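Local coordinates for sugar-phosphate aldolase (Thermotoga maritima, PDB 1PVT), which is a member of the class II aldolase and adducin family, with an AraD-like fold built round a mixed beta sheet, at residues I156-E168 with K178-D192. Residues are numbered along the deposited sequence; the frame is centred on the assembly and turned at random.
Sequences IFFPQGISVVEFE and KTVEKSEGKDAVLWD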
loop_
_atom_site.group_PDB
_atom_site.type_symbol
_atom_site.label_atom_id
_atom_site.label_comp_id
_atom_site.label_asym_id
_atom_site.label_seq_id
_atom_site.Cartn_x
_atom_site.Cartn_y
_atom_site.Cartn_z
ATOM N N ILE A 156 -11.539 -7.425 13.753
ATOM C CA ILE A 156 -10.855 -8.629 13.297
ATOM C C ILE A 156 -9.627 -8.309 12.455
ATOM O O ILE A 156 -8.522 -8.736 12.769
ATOM C CB ILE A 156 -11.797 -9.506 12.437
ATOM C CG1 ILE A 156 -13.000 -9.959 13.268
ATOM C CG2 ILE A 156 -11.030 -10.696 11.868
ATOM C CD1 ILE A 156 -14.078 -10.657 12.457
ATOM N N PHE A 157 -9.822 -7.568 11.373
ATOM C CA PHE A 157 -8.707 -7.234 10.507
ATOM C C PHE A 157 -7.770 -6.209 11.142
ATOM O O PHE A 157 -6.615 -6.065 10.726
ATOM C CB PHE A 157 -9.223 -6.722 9.160
ATOM C CG PHE A 157 -9.907 -7.773 8.324
ATOM C CD1 PHE A 157 -11.109 -8.343 8.738
ATOM C CD2 PHE A 157 -9.358 -8.177 7.107
ATOM C CE1 PHE A 157 -11.762 -9.298 7.947
ATOM C CE2 PHE A 157 -10.003 -9.134 6.307
ATOM C CZ PHE A 157 -11.207 -9.694 6.728
ATOM N N PHE A 158 -8.260 -5.493 12.148
ATOM C CA PHE A 158 -7.433 -4.499 12.824
ATOM C C PHE A 158 -7.601 -4.642 14.306
ATOM O O PHE A 158 -8.243 -3.813 14.956
ATOM C CB PHE A 158 -7.824 -3.095 12.405
ATOM C CG PHE A 158 -7.952 -2.947 10.942
ATOM C CD1 PHE A 158 -9.155 -3.228 10.311
ATOM C CD2 PHE A 158 -6.854 -2.599 10.176
ATOM C CE1 PHE A 158 -9.261 -3.167 8.933
ATOM C CE2 PHE A 158 -6.948 -2.535 8.800
ATOM C CZ PHE A 158 -8.155 -2.821 8.174
ATOM N N PRO A 159 -7.041 -5.720 14.863
ATOM C CA PRO A 159 -7.114 -5.995 16.294
ATOM C C PRO A 159 -6.514 -4.818 17.062
ATOM O O PRO A 159 -7.085 -4.353 18.050
ATOM C CB PRO A 159 -6.296 -7.275 16.433
ATOM C CG PRO A 159 -6.541 -7.958 15.126
ATOM C CD PRO A 159 -6.365 -6.821 14.155
ATOM N N GLN A 160 -5.367 -4.326 16.603
ATOM C CA GLN A 160 -4.731 -3.188 17.263
ATOM C C GLN A 160 -5.371 -1.862 16.829
ATOM O O GLN A 160 -5.434 -0.901 17.612
ATOM C CB GLN A 160 -3.227 -3.154 16.960
ATOM C CG GLN A 160 -2.350 -3.950 17.938
ATOM C CD GLN A 160 -2.578 -5.460 17.875
ATOM O OE1 GLN A 160 -3.624 -5.966 18.306
ATOM N NE2 GLN A 160 -1.594 -6.187 17.335
ATOM N N GLY A 161 -5.854 -1.816 15.589
ATOM C CA GLY A 161 -6.462 -0.597 15.088
ATOM C C GLY A 161 -5.542 0.051 14.079
ATOM O O GLY A 161 -4.650 -0.608 13.543
ATOM N N ILE A 162 -5.738 1.342 13.833
ATOM C CA ILE A 162 -4.931 2.065 12.850
ATOM C C ILE A 162 -4.308 3.348 13.371
ATOM O O ILE A 162 -4.683 3.851 14.428
ATOM C CB ILE A 162 -5.778 2.440 11.617
ATOM C CG1 ILE A 162 -7.126 2.999 12.076
ATOM C CG2 ILE A 162 -5.970 1.233 10.727
ATOM C CD1 ILE A 162 -8.034 3.416 10.953
ATOM N N SER A 163 -3.369 3.887 12.600
ATOM C CA SER A 163 -2.695 5.119 12.972
ATOM C C SER A 163 -2.594 6.060 11.778
ATOM O O SER A 163 -2.482 5.619 10.633
ATOM C CB SER A 163 -1.301 4.802 13.497
ATOM O OG SER A 163 -0.576 4.063 12.532
ATOM N N VAL A 164 -2.641 7.359 12.052
ATOM C CA VAL A 164 -2.551 8.359 11.002
ATOM C C VAL A 164 -1.106 8.801 10.907
ATOM O O VAL A 164 -0.355 8.658 11.861
ATOM C CB VAL A 164 -3.421 9.580 11.321
ATOM C CG1 VAL A 164 -3.363 10.564 10.178
ATOM C CG2 VAL A 164 -4.845 9.148 11.580
ATOM N N VAL A 165 -0.719 9.339 9.759
ATOM C CA VAL A 165 0.651 9.792 9.551
ATOM C C VAL A 165 0.702 11.164 8.876
ATOM O O VAL A 165 0.208 11.330 7.760
ATOM C CB VAL A 165 1.432 8.785 8.678
ATOM C CG1 VAL A 165 2.806 9.344 8.333
ATOM C CG2 VAL A 165 1.565 7.461 9.408
ATOM N N GLU A 166 1.306 12.141 9.553
ATOM C CA GLU A 166 1.426 13.494 9.010
ATOM C C GLU A 166 2.186 13.413 7.688
ATOM O O GLU A 166 3.391 13.149 7.658
ATOM C CB GLU A 166 2.176 14.416 9.978
ATOM C CG GLU A 166 2.150 13.987 11.446
ATOM C CD GLU A 166 3.044 12.776 11.730
ATOM O OE1 GLU A 166 4.221 12.785 11.290
ATOM O OE2 GLU A 166 2.575 11.821 12.397
ATOM N N PHE A 167 1.460 13.637 6.599
ATOM C CA PHE A 167 2.015 13.585 5.256
ATOM C C PHE A 167 2.832 14.837 4.956
ATOM O O PHE A 167 2.303 15.949 4.986
ATOM C CB PHE A 167 0.874 13.465 4.244
ATOM C CG PHE A 167 1.299 12.930 2.906
ATOM C CD1 PHE A 167 1.189 11.573 2.619
ATOM C CD2 PHE A 167 1.814 13.782 1.933
ATOM C CE1 PHE A 167 1.585 11.072 1.379
ATOM C CE2 PHE A 167 2.212 13.289 0.691
ATOM C CZ PHE A 167 2.097 11.932 0.413
ATOM N N GLU A 168 4.114 14.653 4.650
ATOM C CA GLU A 168 4.991 15.780 4.351
ATOM C C GLU A 168 5.541 15.731 2.926
ATOM O O GLU A 168 5.240 16.592 2.095
ATOM C CB GLU A 168 6.168 15.811 5.334
ATOM C CG GLU A 168 5.800 15.823 6.822
ATOM C CD GLU A 168 5.177 17.132 7.287
ATOM O OE1 GLU A 168 5.655 18.205 6.860
ATOM O OE2 GLU A 168 4.221 17.084 8.095
ATOM N N LYS A 178 8.605 7.118 8.906
ATOM C CA LYS A 178 7.479 7.560 9.722
ATOM C C LYS A 178 6.429 6.445 9.786
ATOM O O LYS A 178 6.093 5.939 10.860
ATOM C CB LYS A 178 6.838 8.810 9.113
ATOM C CG LYS A 178 7.656 10.083 9.217
ATOM C CD LYS A 178 6.753 11.311 9.065
ATOM C CE LYS A 178 7.468 12.588 9.494
ATOM N NZ LYS A 178 6.554 13.767 9.584
ATOM N N THR A 179 5.931 6.070 8.610
ATOM C CA THR A 179 4.917 5.038 8.467
ATOM C C THR A 179 5.213 3.776 9.253
ATOM O O THR A 179 4.352 3.269 9.973
ATOM C CB THR A 179 4.743 4.652 6.996
ATOM O OG1 THR A 179 4.258 5.786 6.270
ATOM C CG2 THR A 179 3.763 3.489 6.855
ATOM N N VAL A 180 6.428 3.262 9.108
ATOM C CA VAL A 180 6.809 2.042 9.808
ATOM C C VAL A 180 6.613 2.169 11.315
ATOM O O VAL A 180 6.152 1.234 11.969
ATOM C CB VAL A 180 8.280 1.664 9.524
ATOM C CG1 VAL A 180 8.623 0.342 10.202
ATOM C CG2 VAL A 180 8.509 1.563 8.027
ATOM N N GLU A 181 6.954 3.331 11.860
ATOM C CA GLU A 181 6.819 3.573 13.294
ATOM C C GLU A 181 5.374 3.439 13.770
ATOM O O GLU A 181 5.094 2.751 14.757
ATOM C CB GLU A 181 7.337 4.967 13.631
ATOM C CG GLU A 181 8.696 5.253 13.033
ATOM C CD GLU A 181 9.192 6.640 13.376
ATOM O OE1 GLU A 181 8.417 7.606 13.190
ATOM O OE2 GLU A 181 10.357 6.764 13.823
ATOM N N LYS A 182 4.465 4.111 13.069
ATOM C CA LYS A 182 3.048 4.074 13.403
ATOM C C LYS A 182 2.532 2.687 13.039
ATOM O O LYS A 182 1.633 2.145 13.683
ATOM C CB LYS A 182 2.302 5.134 12.597
ATOM C CG LYS A 182 3.132 6.373 12.278
ATOM C CD LYS A 182 3.582 7.108 13.531
ATOM C CE LYS A 182 4.533 8.251 13.181
ATOM N NZ LYS A 182 3.920 9.266 12.271
ATOM N N SER A 183 3.125 2.118 11.997
ATOM C CA SER A 183 2.747 0.797 11.520
ATOM C C SER A 183 3.332 -0.318 12.389
ATOM O O SER A 183 3.574 -1.431 11.911
ATOM C CB SER A 183 3.222 0.623 10.079
ATOM O OG SER A 183 2.933 -0.679 9.601
ATOM N N GLU A 184 3.559 -0.024 13.668
ATOM C CA GLU A 184 4.128 -1.015 14.577
ATOM C C GLU A 184 3.162 -2.179 14.770
ATOM O O GLU A 184 2.156 -2.056 15.472
ATOM C CB GLU A 184 4.459 -0.366 15.930
ATOM C CG GLU A 184 5.221 -1.264 16.926
ATOM C CD GLU A 184 6.620 -1.656 16.450
ATOM O OE1 GLU A 184 7.413 -0.756 16.088
ATOM O OE2 GLU A 184 6.930 -2.868 16.448
ATOM N N GLY A 185 3.474 -3.303 14.128
ATOM C CA GLY A 185 2.636 -4.487 14.237
ATOM C C GLY A 185 1.194 -4.259 13.822
ATOM O O GLY A 185 0.348 -5.142 13.987
ATOM N N LYS A 186 0.915 -3.070 13.289
ATOM C CA LYS A 186 -0.423 -2.713 12.837
ATOM C C LYS A 186 -0.594 -3.087 11.367
ATOM O O LYS A 186 0.393 -3.228 10.642
ATOM C CB LYS A 186 -0.658 -1.213 13.043
ATOM C CG LYS A 186 -0.645 -0.814 14.507
ATOM C CD LYS A 186 -1.354 0.501 14.745
ATOM C CE LYS A 186 -1.708 0.652 16.214
ATOM N NZ LYS A 186 -2.495 1.887 16.471
ATOM N N ASP A 187 -1.837 -3.258 10.924
ATOM C CA ASP A 187 -2.050 -3.631 9.536
ATOM C C ASP A 187 -2.577 -2.565 8.585
ATOM O O ASP A 187 -3.072 -2.894 7.506
ATOM C CB ASP A 187 -2.931 -4.870 9.446
ATOM C CG ASP A 187 -2.117 -6.153 9.410
ATOM O OD1 ASP A 187 -0.938 -6.105 8.986
ATOM O OD2 ASP A 187 -2.658 -7.212 9.791
ATOM N N ALA A 188 -2.447 -1.294 8.962
ATOM C CA ALA A 188 -2.900 -0.199 8.112
ATOM C C ALA A 188 -2.523 1.175 8.660
ATOM O O ALA A 188 -2.617 1.427 9.862
ATOM C CB ALA A 188 -4.411 -0.280 7.919
ATOM N N VAL A 189 -2.098 2.058 7.765
ATOM C CA VAL A 189 -1.732 3.415 8.140
ATOM C C VAL A 189 -2.440 4.385 7.222
ATOM O O VAL A 189 -2.422 4.209 6.006
ATOM C CB VAL A 189 -0.215 3.644 8.022
ATOM C CG1 VAL A 189 0.080 5.117 7.717
ATOM C CG2 VAL A 189 0.458 3.240 9.324
ATOM N N LEU A 190 -3.064 5.405 7.804
ATOM C CA LEU A 190 -3.773 6.409 7.023
ATOM C C LEU A 190 -2.888 7.616 6.844
ATOM O O LEU A 190 -2.585 8.288 7.824
ATOM C CB LEU A 190 -5.038 6.863 7.743
ATOM C CG LEU A 190 -6.240 5.937 7.762
ATOM C CD1 LEU A 190 -7.131 6.361 8.895
ATOM C CD2 LEU A 190 -6.976 5.978 6.431
ATOM N N TRP A 191 -2.453 7.887 5.613
ATOM C CA TRP A 191 -1.634 9.073 5.369
ATOM C C TRP A 191 -2.639 10.191 5.325
ATOM O O TRP A 191 -3.300 10.403 4.311
ATOM C CB TRP A 191 -0.902 9.019 4.030
ATOM C CG TRP A 191 0.156 7.973 3.943
ATOM C CD1 TRP A 191 0.636 7.193 4.962
ATOM C CD2 TRP A 191 0.866 7.577 2.765
ATOM N NE1 TRP A 191 1.600 6.335 4.483
ATOM C CE2 TRP A 191 1.760 6.553 3.138
ATOM C CE3 TRP A 191 0.829 7.988 1.430
ATOM C CZ2 TRP A 191 2.610 5.936 2.223
ATOM C CZ3 TRP A 191 1.675 7.374 0.524
ATOM C CH2 TRP A 191 2.553 6.359 0.924
ATOM N N ASP A 192 -2.767 10.894 6.441
ATOM C CA ASP A 192 -3.716 11.980 6.545
ATOM C C ASP A 192 -3.740 12.840 5.291
ATOM O O ASP A 192 -2.720 13.408 4.895
ATOM C CB ASP A 192 -3.400 12.838 7.769
ATOM C CG ASP A 192 -4.439 13.912 8.002
ATOM O OD1 ASP A 192 -4.455 14.885 7.217
ATOM O OD2 ASP A 192 -5.244 13.773 8.957
#
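A beta-alpha-beta unit brings strand 163-165, the outermost at its end of the mixed sheet, alongside strand 188-191, with helix 173-182 as the connection. The parallel pairing rests on two bonds, Leu190 N to Ser163 O (2.9 Å, N-H...O 164°) and the more bent Val165 N to Leu190 O (2.9 Å, 140°). Helix 173-182 packs on the face bearing Ser163, Val165 and Val189, its segment 178-182 running nearly antiparallel to strand 163-165 at 165°. Val165 packs into this interface: CG2, anti to its own carbonyl carbon, lies 3.4 Å from Lys182 CG and also meets Val189 CG1, while CG1 reaches toward Lys178 CB. On the same face Ser163 OG gives a weak bond to Lys182 O. On the face bearing Val164 and Leu190, Leu190 CD1 lies 3.7 Å from Ile162 CD1; nearby, Ala188 CB touches both Ile162 CG2 (3.6 Å) and Phe158 CE2 (3.5 Å). Following Val165 in the chain, Glu166, bent at chi2, turns its carboxylate back to the helix, where two lysines one turn apart share it. Lys178 NZ meets OE1 of Glu166 nearly head-on at 3.1 Å, and Lys182 NZ approaches OE2 of Glu166 from the syn side at 2.9 Å.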